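Local coordinates for sortase (Streptomyces avermitilis, PDB 5GO5), which is a class E housekeeping sortase, a cysteine transpeptidase that probably attaches proteins to the cell wall through an acyl-thioester intermediate, at residues Val67-Gly72 / His82-Ala87; Gly90-Phe95 / Glu158-Tyr163; Val121-Thr126 / Gln189-Gly194; Val132-Pro137 / Trp182-Ser187. All blocks are in the same frame, centred on the assembly; numbering follows the deposited sequence.

Contact 1 (Val67-Gly72 / His82-Ala87); sequences VLEGTG and HYANTA
E69 and H82 meet through a short carboxylate-imidazole hydrogen bond, H82 ND1 to E69 OE1 at 2.6 Å. The two side chains run side by side in the same direction and their planes differ by only 16°; E69 OE1 lies in the ring plane and accepts through its syn lone pair. A bend at chi2 (66°) turns the carboxylate back to the imidazole. On the far side of the ring, H82 NE2 donates to A87 O at 2.8 Å, a bond tilted from the ring plane; with both nitrogens engaged, the rotation of the imidazole is fixed. The second carboxylate oxygen, E69 OE2, lies 3.4 Å from A84 CB and accepts a hydrogen bond from a water that also donates to A84 O. The backbones form a short parallel pairing of the sortase beta-sheet, strand 65-69 beside strand 80-82. H82 N gives an almost straight bond to L68 O (2.8 Å), and G70 N returns one to H82 O, so both peptide groups of H82 are held by the neighbouring chain. G70, at positive phi, carries the chain out of the strand. Just beyond it T71 lays CG2 squarely over the face of the Y83 ring, 3.8 Å from its centroid, a CH-pi contact. A second water joins T71 OG1 to A84 N. Past Y83 the chain makes a type I turn to T86. T71 O also bonds the hydroxyl of the hydroxyethylthio group carried by C169, the cysteine predicted to form the acyl-thioester intermediate, while F95 packs against the H82 ring.

Contact 2 (Gly90-Phe95 / Glu158-Tyr163); sequences GQKGNF and EREGRY. With SO4 (sulfate ion), chain D.
Y163 O is gripped by two donors: F95 N, at 2.8 Å, and a water that also donates to Q91 O, bridging the segments where the strands begin. Further out, the guanidinium of R162 is held at its edge by the carbonyl of G90 and a sulfate ion. R162 NH1 donates to G90 O at 2.8 Å, close to the guanidinium plane and onto a lone pair of the carbonyl. R162 NH2 reaches sulfate O4, also at 2.8 Å, through a more bent bond. K92 supplies the second hold on the anion, its NZ standing 2.9 Å from sulfate O3. The lysine chain is extended beyond CG and passes over the arginine, with K92 CG 3.8 Å above one face of the R162 guanidinium, over its centre. The sulfate, probably from the crystallisation liquor, takes a bond from each of these two cations and is likely to offset their charges. The aliphatic part of K92 also brushes E160, CD to OE2, without forming a salt bridge. Behind these side chains two parallel strands, 93-98 and 162-167, join within the sortase beta-sheet. G93 N donates to G161 O in a nearly straight bond and Y163 N to G93 O; with F95 N on Y163 O this is the alternation expected of a parallel pair. The Y163 ring folds back along its own segment: with CG beside the backbone N (chi1 -52°), one face lies over G161 CA, and Y163 OH donates to R159 O at 2.7 Å. The ring of Y157 stacks on that of Y163. N94 OD1 passes 4.0 Å from Y163 CB, but its amide is held from outside, by T165 OG1 and D149 O.

Contact 3 (Val121-Thr126 / Gln189-Gly194); sequences VLTDGT and QPVEAG
One backbone oxygen, T126 O, carries most of the junction between the two segments in this surface contact. It accepts their single direct hydrogen bond, from V191 N at 3.0 Å. The N-H points almost straight at the oxygen (170°), with V191 N lying 41° out of the carbonyl plane of T126, away from either lone pair. The same oxygen is used twice more: a water donates to it and to E192 OE1, linking the two segments a second time, and P190 CA makes a weaker C-H...O approach. V191 provides most of the packing from segment 189-194. Its CB is directed at the other segment and both methyls lie against the T126 carbonyl oxygen. V191 CG1 also lies 3.8 Å from T123 OG1, while V191 CG2 reaches G125 O at 3.5 Å. The side chains of T123 and V191 cross at about a right angle, and W128 lies against both. The turn that presents T126 O is braced internally. With its hydroxyl anti to the backbone N (chi1 173°), T123 OG1 accepts from G125 N at 2.9 Å, and D124 OD1 accepts from T126 N at the same distance. G125, at positive phi, lets the chain reverse between them. Opposite, residues 191-193 wind into a short 3-10 segment with A193 N on P190 O, and Q189 NE2 reaches round to G194 O. D124 OD1 takes a further bond from T127 N. Overlapping ST and Asx turns thus form the hairpin connection between strands 119-123 and 127-140, against which the end of strand 178-190 is laid at the surface of the sortase beta-barrel.

Contact 4 (Val132-Pro137 / Trp182-Ser187); sequences VIDTGP and WAHLDS
Among the polar side-chain contacts, H184 ND1 donates to D134 OD2 at 2.7 Å. The carboxylate, nearly coplanar with the imidazole (10°), receives it at the ring edge through a syn lone pair. H184 reaches this position with its ring carbon CG between the backbone N and the carbonyl carbon (chi1 75°). Y157 OH also bonds D134 OD2, so this oxygen is gripped twice. The backbone bonds begin with a reciprocal pair between V132 and H184, V132 N to H184 O being 2.8 Å. Then W182 O accepts from two successive amides, D134 N at 2.8 Å and T135 N at 3.2 Å, while W182 N returns a bond to T135 O. This is a classic beta bulge in the antiparallel pairing of strands 127-140 and 178-190 of the sortase beta-sheet, and it shifts the register by one residue where the first strand turns a corner. Apolar packing follows the two faces. A183 CB lies 4.2 Å from I133 CG1 on one; on the other, T135 CG2 approaches the indole of W182, 3.6 Å from CE3, and V132 CG2 meets D186 CB. Outside the pair, V147 O holds W182 NE1 and S155 O holds T135 OG1.

In the fold
All four contacts belong to one mixed sheet, closed into the beta-barrel of the sortase fold. Contact 1 comes first along the chain and closes before the others open; contact 2 crosses contacts 3 and 4 in sequence, and contact 4 is nested within the loop that contact 3 closes. Contacts 2 and 4 have centres about 11 Å apart and meet where strand 162-167 adjoins strand 178-190, a strand contact 4 shares with contact 3. Contact 1 touches contact 2 where T86 packs on N94 and A87 on K92, whereas contacts 1 and 4 lie on opposite sides of the chain's centre, their centres about 19 Å apart. L122 of contact 3 packs on both V67 and F95, so residues distant in sequence close a common interior.

Contact 1 (Val67-Gly72 / His82-Ala87)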
loop_
_atom_site.group_PDB
_atom_site.type_symbol
_atom_site.label_atom_id
_atom_site.label_comp_id
_atom_site.label_asym_id
_atom_site.label_seq_id
_atom_site.Cartn_x
_atom_site.Cartn_y
_atom_site.Cartn_z
ATOM N N VAL A 67 3.471 8.747 1.329
ATOM C CA VAL A 67 3.499 7.681 2.333
ATOM C C VAL A 67 4.486 8.110 3.396
ATOM O O VAL A 67 5.655 8.368 3.136
ATOM C CB VAL A 67 3.875 6.325 1.758
ATOM C CG1 VAL A 67 3.698 5.246 2.833
ATOM C CG2 VAL A 67 3.033 6.031 0.512
ATOM N N LEU A 68 3.986 8.154 4.631
ATOM C CA LEU A 68 4.736 8.584 5.776
ATOM C C LEU A 68 5.013 7.383 6.663
ATOM O O LEU A 68 4.244 6.432 6.682
ATOM C CB LEU A 68 3.928 9.621 6.580
ATOM C CG LEU A 68 3.855 11.029 5.986
ATOM C CD1 LEU A 68 2.985 11.031 4.757
ATOM C CD2 LEU A 68 3.280 11.995 7.009
ATOM N N GLU A 69 6.104 7.464 7.440
ATOM C CA GLU A 69 6.420 6.389 8.353
ATOM C C GLU A 69 5.555 6.436 9.591
ATOM O O GLU A 69 5.435 7.504 10.242
ATOM C CB GLU A 69 7.911 6.448 8.716
ATOM C CG GLU A 69 8.370 5.416 9.742
ATOM C CD GLU A 69 8.302 3.966 9.279
ATOM O OE1 GLU A 69 7.536 3.641 8.342
ATOM O OE2 GLU A 69 9.050 3.135 9.849
ATOM N N GLY A 70 4.981 5.299 9.957
ATOM C CA GLY A 70 4.124 5.244 11.121
ATOM C C GLY A 70 2.658 5.260 10.849
ATOM O O GLY A 70 2.221 5.641 9.774
ATOM N N THR A 71 1.867 4.855 11.838
ATOM C CA THR A 71 0.426 4.778 11.688
ATOM C C THR A 71 -0.291 5.472 12.841
ATOM O O THR A 71 -1.468 5.193 13.075
ATOM C CB THR A 71 -0.085 3.343 11.529
ATOM O OG1 THR A 71 0.407 2.512 12.606
ATOM C CG2 THR A 71 0.393 2.744 10.189
ATOM N N GLY A 72 0.404 6.384 13.515
ATOM C CA GLY A 72 -0.258 7.165 14.555
ATOM C C GLY A 72 -1.399 7.987 13.966
ATOM O O GLY A 72 -1.431 8.354 12.772
ATOM N N HIS A 82 2.826 3.987 6.765
ATOM C CA HIS A 82 3.490 2.704 6.757
ATOM C C HIS A 82 3.573 2.133 8.168
ATOM O O HIS A 82 4.093 2.790 9.054
ATOM C CB HIS A 82 4.886 2.830 6.184
ATOM C CG HIS A 82 5.690 1.587 6.252
ATOM N ND1 HIS A 82 6.870 1.523 6.969
ATOM C CD2 HIS A 82 5.541 0.385 5.650
ATOM C CE1 HIS A 82 7.389 0.311 6.839
ATOM N NE2 HIS A 82 6.624 -0.383 6.020
ATOM N N TYR A 83 3.068 0.907 8.349
ATOM C CA TYR A 83 3.271 0.200 9.612
ATOM C C TYR A 83 4.769 0.033 9.889
ATOM O O TYR A 83 5.498 -0.600 9.128
ATOM C CB TYR A 83 2.537 -1.137 9.638
ATOM C CG TYR A 83 1.050 -1.017 9.718
ATOM C CD1 TYR A 83 0.252 -0.932 8.559
ATOM C CD2 TYR A 83 0.415 -1.039 10.952
ATOM C CE1 TYR A 83 -1.127 -0.845 8.641
ATOM C CE2 TYR A 83 -0.937 -0.912 11.053
ATOM C CZ TYR A 83 -1.716 -0.846 9.899
ATOM O OH TYR A 83 -3.061 -0.784 10.024
ATOM N N ALA A 84 5.233 0.612 11.006
ATOM C CA ALA A 84 6.659 0.804 11.189
ATOM C C ALA A 84 7.402 -0.493 11.506
ATOM O O ALA A 84 8.611 -0.582 11.349
ATOM C CB ALA A 84 6.919 1.901 12.232
ATOM N N ASN A 85 6.665 -1.498 11.918
ATOM C CA ASN A 85 7.199 -2.848 12.198
ATOM C C ASN A 85 7.238 -3.764 10.971
ATOM O O ASN A 85 7.606 -4.925 11.087
ATOM C CB ASN A 85 6.349 -3.537 13.261
ATOM C CG ASN A 85 4.925 -3.725 12.844
ATOM O OD1 ASN A 85 4.275 -2.779 12.355
ATOM N ND2 ASN A 85 4.404 -4.924 13.008
ATOM N N THR A 86 6.827 -3.256 9.812
ATOM C CA THR A 86 6.788 -4.064 8.581
ATOM C C THR A 86 7.903 -3.679 7.611
ATOM O O THR A 86 8.590 -2.675 7.781
ATOM C CB THR A 86 5.394 -4.021 7.917
ATOM O OG1 THR A 86 5.172 -2.736 7.297
ATOM C CG2 THR A 86 4.299 -4.326 8.942
ATOM N N ALA A 87 8.073 -4.485 6.583
ATOM C CA ALA A 87 9.178 -4.355 5.668
ATOM C C ALA A 87 9.182 -3.008 4.998
ATOM O O ALA A 87 8.097 -2.414 4.778
ATOM C CB ALA A 87 9.070 -5.411 4.598
HETATM O O HOH W 1 9.826 0.735 8.899
HETATM O O HOH W 2 3.229 1.492 12.917
#

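Contact 2 (Gly90-Phe95 / Glu158-Tyr163)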
loop_
_atom_site.group_PDB
_atom_site.type_symbol
_atom_site.label_atom_id
_atom_site.label_comp_id
_atom_site.label_asym_id
_atom_site.label_seq_id
_atom_site.Cartn_x
_atom_site.Cartn_y
_atom_site.Cartn_z
ATOM N N GLY A 90 9.851 -2.398 -1.223
ATOM C CA GLY A 90 10.511 -3.332 -2.104
ATOM C C GLY A 90 11.179 -4.516 -1.450
ATOM O O GLY A 90 11.680 -5.401 -2.133
ATOM N N GLN A 91 11.147 -4.587 -0.122
ATOM C CA GLN A 91 11.928 -5.591 0.602
ATOM C C GLN A 91 11.135 -6.873 0.824
ATOM O O GLN A 91 9.897 -6.912 0.713
ATOM C CB GLN A 91 12.389 -5.029 1.951
ATOM C CG GLN A 91 13.241 -3.781 1.844
ATOM C CD GLN A 91 14.406 -3.943 0.886
ATOM O OE1 GLN A 91 15.240 -4.828 1.070
ATOM N NE2 GLN A 91 14.452 -3.115 -0.160
ATOM N N LYS A 92 11.858 -7.948 1.129
ATOM C CA LYS A 92 11.229 -9.185 1.486
ATOM C C LYS A 92 10.441 -8.990 2.763
ATOM O O LYS A 92 10.935 -8.353 3.718
ATOM C CB LYS A 92 12.262 -10.300 1.660
ATOM C CG LYS A 92 12.917 -10.700 0.352
ATOM C CD LYS A 92 13.942 -11.799 0.580
ATOM C CE LYS A 92 14.762 -11.999 -0.678
ATOM N NZ LYS A 92 15.961 -12.824 -0.348
ATOM N N GLY A 93 9.229 -9.526 2.767
ATOM C CA GLY A 93 8.285 -9.333 3.864
ATOM C C GLY A 93 7.027 -8.753 3.298
ATOM O O GLY A 93 6.598 -9.138 2.180
ATOM N N ASN A 94 6.402 -7.870 4.067
ATOM C CA ASN A 94 5.101 -7.311 3.720
ATOM C C ASN A 94 5.127 -5.821 4.049
ATOM O O ASN A 94 5.040 -5.438 5.204
ATOM C CB ASN A 94 4.014 -8.037 4.474
ATOM C CG ASN A 94 2.635 -7.592 4.084
ATOM O OD1 ASN A 94 2.458 -6.737 3.195
ATOM N ND2 ASN A 94 1.622 -8.151 4.760
ATOM N N PHE A 95 5.231 -4.989 3.008
ATOM C CA PHE A 95 5.224 -3.525 3.133
ATOM C C PHE A 95 3.770 -3.090 3.296
ATOM O O PHE A 95 3.019 -3.078 2.353
ATOM C CB PHE A 95 5.868 -2.921 1.891
ATOM C CG PHE A 95 5.791 -1.414 1.782
ATOM C CD1 PHE A 95 6.685 -0.594 2.440
ATOM C CD2 PHE A 95 4.838 -0.816 0.971
ATOM C CE1 PHE A 95 6.603 0.794 2.317
ATOM C CE2 PHE A 95 4.767 0.546 0.858
ATOM C CZ PHE A 95 5.660 1.357 1.525
ATOM N N GLU A 158 1.793 -18.467 0.167
ATOM C CA GLU A 158 2.197 -19.689 0.876
ATOM C C GLU A 158 3.686 -19.770 1.035
ATOM O O GLU A 158 4.239 -20.856 1.211
ATOM C CB GLU A 158 1.712 -20.867 0.048
ATOM C CG GLU A 158 0.217 -21.132 0.171
ATOM C CD GLU A 158 -0.184 -21.779 1.503
ATOM O OE1 GLU A 158 0.141 -22.983 1.725
ATOM O OE2 GLU A 158 -0.828 -21.097 2.328
ATOM N N ARG A 159 4.355 -18.631 0.943
ATOM C CA ARG A 159 5.806 -18.539 0.988
ATOM C C ARG A 159 6.181 -17.086 1.155
ATOM O O ARG A 159 5.334 -16.223 0.906
ATOM C CB ARG A 159 6.442 -19.067 -0.302
ATOM C CG ARG A 159 6.011 -18.295 -1.558
ATOM C CD ARG A 159 6.530 -18.978 -2.809
ATOM N NE ARG A 159 5.815 -20.251 -2.951
ATOM C CZ ARG A 159 6.357 -21.469 -3.023
ATOM N NH1 ARG A 159 7.680 -21.672 -3.024
ATOM N NH2 ARG A 159 5.544 -22.506 -3.138
ATOM N N GLU A 160 7.426 -16.854 1.562
ATOM C CA GLU A 160 8.025 -15.512 1.636
ATOM C C GLU A 160 8.034 -14.901 0.253
ATOM O O GLU A 160 8.274 -15.588 -0.742
ATOM C CB GLU A 160 9.459 -15.593 2.148
ATOM C CG GLU A 160 10.235 -14.280 2.003
ATOM C CD GLU A 160 11.590 -14.227 2.701
ATOM O OE1 GLU A 160 11.697 -13.562 3.733
ATOM O OE2 GLU A 160 12.554 -14.796 2.180
ATOM N N GLY A 161 7.751 -13.591 0.170
ATOM C CA GLY A 161 7.939 -12.853 -1.049
ATOM C C GLY A 161 8.147 -11.405 -0.723
ATOM O O GLY A 161 8.457 -11.103 0.420
ATOM N N ARG A 162 7.993 -10.537 -1.716
ATOM C CA ARG A 162 8.075 -9.098 -1.543
ATOM C C ARG A 162 6.655 -8.577 -1.713
ATOM O O ARG A 162 6.187 -8.301 -2.847
ATOM C CB ARG A 162 9.049 -8.456 -2.537
ATOM C CG ARG A 162 10.474 -9.002 -2.417
ATOM C CD ARG A 162 11.316 -8.566 -3.615
ATOM N NE ARG A 162 12.661 -9.179 -3.513
ATOM C CZ ARG A 162 13.660 -8.680 -2.806
ATOM N NH1 ARG A 162 13.569 -7.522 -2.164
ATOM N NH2 ARG A 162 14.830 -9.310 -2.799
ATOM N N TYR A 163 5.950 -8.503 -0.581
ATOM C CA TYR A 163 4.542 -8.182 -0.621
ATOM C C TYR A 163 4.260 -6.750 -0.190
ATOM O O TYR A 163 5.086 -6.076 0.449
ATOM C CB TYR A 163 3.713 -9.158 0.227
ATOM C CG TYR A 163 3.976 -10.599 -0.107
ATOM C CD1 TYR A 163 3.927 -11.059 -1.441
ATOM C CD2 TYR A 163 4.236 -11.527 0.871
ATOM C CE1 TYR A 163 4.183 -12.377 -1.762
ATOM C CE2 TYR A 163 4.467 -12.861 0.540
ATOM C CZ TYR A 163 4.434 -13.285 -0.764
ATOM O OH TYR A 163 4.702 -14.607 -1.130
HETATM S S SO4 D . 16.443 -12.461 -4.288
HETATM O O1 SO4 D . 15.024 -12.924 -4.376
HETATM O O2 SO4 D . 17.124 -12.883 -5.543
HETATM O O3 SO4 D . 17.048 -13.043 -3.067
HETATM O O4 SO4 D . 16.578 -10.997 -4.216
HETATM O O HOH W 3 7.723 -5.666 -0.520
#

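Contact 3 (Val121-Thr126 / Gln189-Gly194)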
loop_
_atom_site.group_PDB
_atom_site.type_symbol
_atom_site.label_atom_id
_atom_site.label_comp_id
_atom_site.label_asym_id
_atom_site.label_seq_id
_atom_site.Cartn_x
_atom_site.Cartn_y
_atom_site.Cartn_z
ATOM N N VAL A 121 1.888 1.497 -7.414
ATOM C CA VAL A 121 3.189 1.941 -7.834
ATOM C C VAL A 121 3.731 2.937 -6.834
ATOM O O VAL A 121 2.995 3.861 -6.458
ATOM C CB VAL A 121 3.133 2.617 -9.215
ATOM C CG1 VAL A 121 4.507 3.065 -9.668
ATOM C CG2 VAL A 121 2.574 1.622 -10.240
ATOM N N LEU A 122 4.971 2.736 -6.386
ATOM C CA LEU A 122 5.627 3.688 -5.519
ATOM C C LEU A 122 6.961 4.118 -6.034
ATOM O O LEU A 122 7.681 3.346 -6.689
ATOM C CB LEU A 122 5.841 3.143 -4.114
ATOM C CG LEU A 122 4.550 2.850 -3.351
ATOM C CD1 LEU A 122 4.112 1.402 -3.467
ATOM C CD2 LEU A 122 4.623 3.270 -1.886
ATOM N N THR A 123 7.311 5.356 -5.706
ATOM C CA THR A 123 8.654 5.842 -5.903
ATOM C C THR A 123 9.242 6.289 -4.569
ATOM O O THR A 123 8.537 6.911 -3.751
ATOM C CB THR A 123 8.769 6.980 -6.955
ATOM O OG1 THR A 123 10.109 7.482 -6.944
ATOM C CG2 THR A 123 7.777 8.105 -6.708
ATOM N N ASP A 124 10.501 5.957 -4.365
ATOM C CA ASP A 124 11.294 6.494 -3.222
ATOM C C ASP A 124 12.230 7.618 -3.656
ATOM O O ASP A 124 13.098 8.024 -2.876
ATOM C CB ASP A 124 12.072 5.405 -2.496
ATOM C CG ASP A 124 13.096 4.712 -3.367
ATOM O OD1 ASP A 124 13.269 5.121 -4.514
ATOM O OD2 ASP A 124 13.658 3.673 -2.929
ATOM N N GLY A 125 12.103 8.064 -4.893
ATOM C CA GLY A 125 12.992 9.073 -5.429
ATOM C C GLY A 125 14.140 8.524 -6.246
ATOM O O GLY A 125 14.774 9.272 -7.030
ATOM N N THR A 126 14.424 7.249 -6.055
ATOM C CA THR A 126 15.502 6.534 -6.792
ATOM C C THR A 126 14.932 5.468 -7.716
ATOM O O THR A 126 15.394 5.310 -8.872
ATOM C CB THR A 126 16.465 5.915 -5.811
ATOM O OG1 THR A 126 17.130 6.977 -5.128
ATOM C CG2 THR A 126 17.519 5.046 -6.482
ATOM N N GLN A 189 12.230 -0.244 -11.657
ATOM C CA GLN A 189 13.092 0.445 -12.645
ATOM C C GLN A 189 13.575 1.732 -12.028
ATOM O O GLN A 189 12.920 2.306 -11.144
ATOM C CB GLN A 189 12.389 0.687 -13.965
ATOM C CG GLN A 189 11.254 1.686 -13.950
ATOM C CD GLN A 189 10.538 1.787 -15.288
ATOM O OE1 GLN A 189 9.968 0.811 -15.778
ATOM N NE2 GLN A 189 10.523 2.991 -15.879
ATOM N N PRO A 190 14.719 2.248 -12.488
ATOM C CA PRO A 190 15.197 3.511 -11.957
ATOM C C PRO A 190 14.377 4.700 -12.429
ATOM O O PRO A 190 13.739 4.668 -13.490
ATOM C CB PRO A 190 16.626 3.640 -12.517
ATOM C CG PRO A 190 16.862 2.452 -13.332
ATOM C CD PRO A 190 15.633 1.660 -13.498
ATOM N N VAL A 191 14.332 5.733 -11.593
ATOM C CA VAL A 191 13.634 6.967 -11.998
ATOM C C VAL A 191 14.289 7.614 -13.249
ATOM O O VAL A 191 13.598 8.239 -14.027
ATOM C CB VAL A 191 13.513 7.985 -10.868
ATOM C CG1 VAL A 191 12.698 7.398 -9.707
ATOM C CG2 VAL A 191 14.869 8.506 -10.457
ATOM N N GLU A 192 15.581 7.354 -13.500
ATOM C CA GLU A 192 16.196 7.742 -14.820
ATOM C C GLU A 192 15.531 7.179 -16.065
ATOM O O GLU A 192 15.577 7.810 -17.134
ATOM C CB GLU A 192 17.667 7.347 -14.927
ATOM C CG GLU A 192 18.608 8.107 -14.050
ATOM C CD GLU A 192 18.606 7.667 -12.617
ATOM O OE1 GLU A 192 17.850 6.730 -12.236
ATOM O OE2 GLU A 192 19.373 8.259 -11.852
ATOM N N ALA A 193 14.934 5.999 -15.967
ATOM C CA ALA A 193 14.211 5.388 -17.079
ATOM C C ALA A 193 12.851 5.998 -17.379
ATOM O O ALA A 193 12.164 5.552 -18.297
ATOM C CB ALA A 193 14.035 3.882 -16.825
ATOM N N GLY A 194 12.430 6.982 -16.579
ATOM C CA GLY A 194 11.123 7.537 -16.692
ATOM C C GLY A 194 10.097 6.747 -15.912
ATOM O O GLY A 194 10.442 5.795 -15.215
HETATM O O HOH W 4 17.941 5.883 -9.791
#

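Contact 4 (Val132-Pro137 / Trp182-Ser187)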
loop_
_atom_site.group_PDB
_atom_site.type_symbol
_atom_site.label_atom_id
_atom_site.label_comp_id
_atom_site.label_asym_id
_atom_site.label_seq_id
_atom_site.Cartn_x
_atom_site.Cartn_y
_atom_site.Cartn_z
ATOM N N VAL A 132 1.593 -5.702 -7.863
ATOM C CA VAL A 132 0.347 -6.144 -8.509
ATOM C C VAL A 132 -0.552 -6.843 -7.510
ATOM O O VAL A 132 -0.115 -7.751 -6.833
ATOM C CB VAL A 132 0.658 -7.070 -9.677
ATOM C CG1 VAL A 132 -0.653 -7.641 -10.263
ATOM C CG2 VAL A 132 1.400 -6.285 -10.734
ATOM N N ILE A 133 -1.793 -6.409 -7.431
ATOM C CA ILE A 133 -2.770 -6.961 -6.490
ATOM C C ILE A 133 -3.132 -8.402 -6.807
ATOM O O ILE A 133 -3.490 -8.728 -7.958
ATOM C CB ILE A 133 -4.032 -6.087 -6.409
ATOM C CG1 ILE A 133 -3.678 -4.737 -5.784
ATOM C CG2 ILE A 133 -5.119 -6.789 -5.609
ATOM C CD1 ILE A 133 -4.803 -3.731 -5.725
ATOM N N ASP A 134 -3.011 -9.273 -5.810
ATOM C CA ASP A 134 -3.398 -10.692 -5.993
ATOM C C ASP A 134 -4.686 -11.065 -5.300
ATOM O O ASP A 134 -5.410 -11.978 -5.760
ATOM C CB ASP A 134 -2.317 -11.584 -5.475
ATOM C CG ASP A 134 -1.047 -11.466 -6.250
ATOM O OD1 ASP A 134 -1.051 -11.712 -7.468
ATOM O OD2 ASP A 134 -0.025 -11.069 -5.660
ATOM N N THR A 135 -4.958 -10.447 -4.161
ATOM C CA THR A 135 -6.078 -10.834 -3.297
ATOM C C THR A 135 -6.777 -9.612 -2.745
ATOM O O THR A 135 -6.136 -8.637 -2.385
ATOM C CB THR A 135 -5.557 -11.730 -2.169
ATOM O OG1 THR A 135 -4.842 -12.796 -2.763
ATOM C CG2 THR A 135 -6.697 -12.285 -1.312
ATOM N N GLY A 136 -8.113 -9.678 -2.707
ATOM C CA GLY A 136 -8.957 -8.650 -2.140
ATOM C C GLY A 136 -9.662 -7.866 -3.240
ATOM O O GLY A 136 -9.478 -8.185 -4.443
ATOM N N PRO A 137 -10.426 -6.835 -2.875
ATOM C CA PRO A 137 -10.579 -6.371 -1.507
ATOM C C PRO A 137 -11.295 -7.354 -0.601
ATOM O O PRO A 137 -12.330 -7.942 -0.994
ATOM C CB PRO A 137 -11.393 -5.093 -1.642
ATOM C CG PRO A 137 -11.144 -4.637 -2.997
ATOM C CD PRO A 137 -11.007 -5.877 -3.816
ATOM N N TRP A 182 -3.856 -7.391 -0.907
ATOM C CA TRP A 182 -2.505 -7.857 -0.899
ATOM C C TRP A 182 -1.955 -7.927 -2.303
ATOM O O TRP A 182 -2.633 -8.392 -3.214
ATOM C CB TRP A 182 -2.375 -9.248 -0.254
ATOM C CG TRP A 182 -2.737 -9.315 1.185
ATOM C CD1 TRP A 182 -1.941 -9.041 2.238
ATOM C CD2 TRP A 182 -4.021 -9.680 1.726
ATOM N NE1 TRP A 182 -2.641 -9.235 3.435
ATOM C CE2 TRP A 182 -3.901 -9.662 3.135
ATOM C CE3 TRP A 182 -5.251 -10.072 1.154
ATOM C CZ2 TRP A 182 -4.971 -9.968 3.978
ATOM C CZ3 TRP A 182 -6.332 -10.365 2.009
ATOM C CH2 TRP A 182 -6.167 -10.329 3.393
ATOM N N ALA A 183 -0.691 -7.557 -2.442
ATOM C CA ALA A 183 -0.012 -7.478 -3.712
ATOM C C ALA A 183 1.411 -8.029 -3.614
ATOM O O ALA A 183 2.012 -8.039 -2.532
ATOM C CB ALA A 183 0.018 -6.028 -4.160
ATOM N N HIS A 184 2.005 -8.364 -4.752
ATOM C CA HIS A 184 3.402 -8.749 -4.804
ATOM C C HIS A 184 4.192 -7.842 -5.774
ATOM O O HIS A 184 3.626 -7.241 -6.695
ATOM C CB HIS A 184 3.585 -10.205 -5.236
ATOM C CG HIS A 184 3.351 -10.412 -6.695
ATOM N ND1 HIS A 184 2.095 -10.606 -7.231
ATOM C CD2 HIS A 184 4.202 -10.365 -7.742
ATOM C CE1 HIS A 184 2.190 -10.686 -8.551
ATOM N NE2 HIS A 184 3.456 -10.555 -8.880
ATOM N N LEU A 185 5.485 -7.735 -5.528
ATOM C CA LEU A 185 6.348 -6.876 -6.332
ATOM C C LEU A 185 6.555 -7.522 -7.699
ATOM O O LEU A 185 7.069 -8.644 -7.794
ATOM C CB LEU A 185 7.674 -6.632 -5.642
ATOM C CG LEU A 185 8.609 -5.646 -6.363
ATOM C CD1 LEU A 185 7.978 -4.255 -6.468
ATOM C CD2 LEU A 185 9.985 -5.648 -5.709
ATOM N N ASP A 186 6.130 -6.832 -8.753
ATOM C CA ASP A 186 6.284 -7.332 -10.124
ATOM C C ASP A 186 7.526 -6.837 -10.795
ATOM O O ASP A 186 8.192 -7.600 -11.506
ATOM C CB ASP A 186 5.063 -6.941 -10.946
ATOM C CG ASP A 186 5.146 -7.434 -12.414
ATOM O OD1 ASP A 186 5.060 -8.625 -12.633
ATOM O OD2 ASP A 186 5.387 -6.609 -13.290
ATOM N N SER A 187 7.857 -5.565 -10.608
ATOM C CA SER A 187 8.963 -4.967 -11.330
ATOM C C SER A 187 9.521 -3.763 -10.601
ATOM O O SER A 187 8.869 -3.196 -9.727
ATOM C CB SER A 187 8.538 -4.651 -12.751
ATOM O OG SER A 187 7.467 -3.781 -12.778
#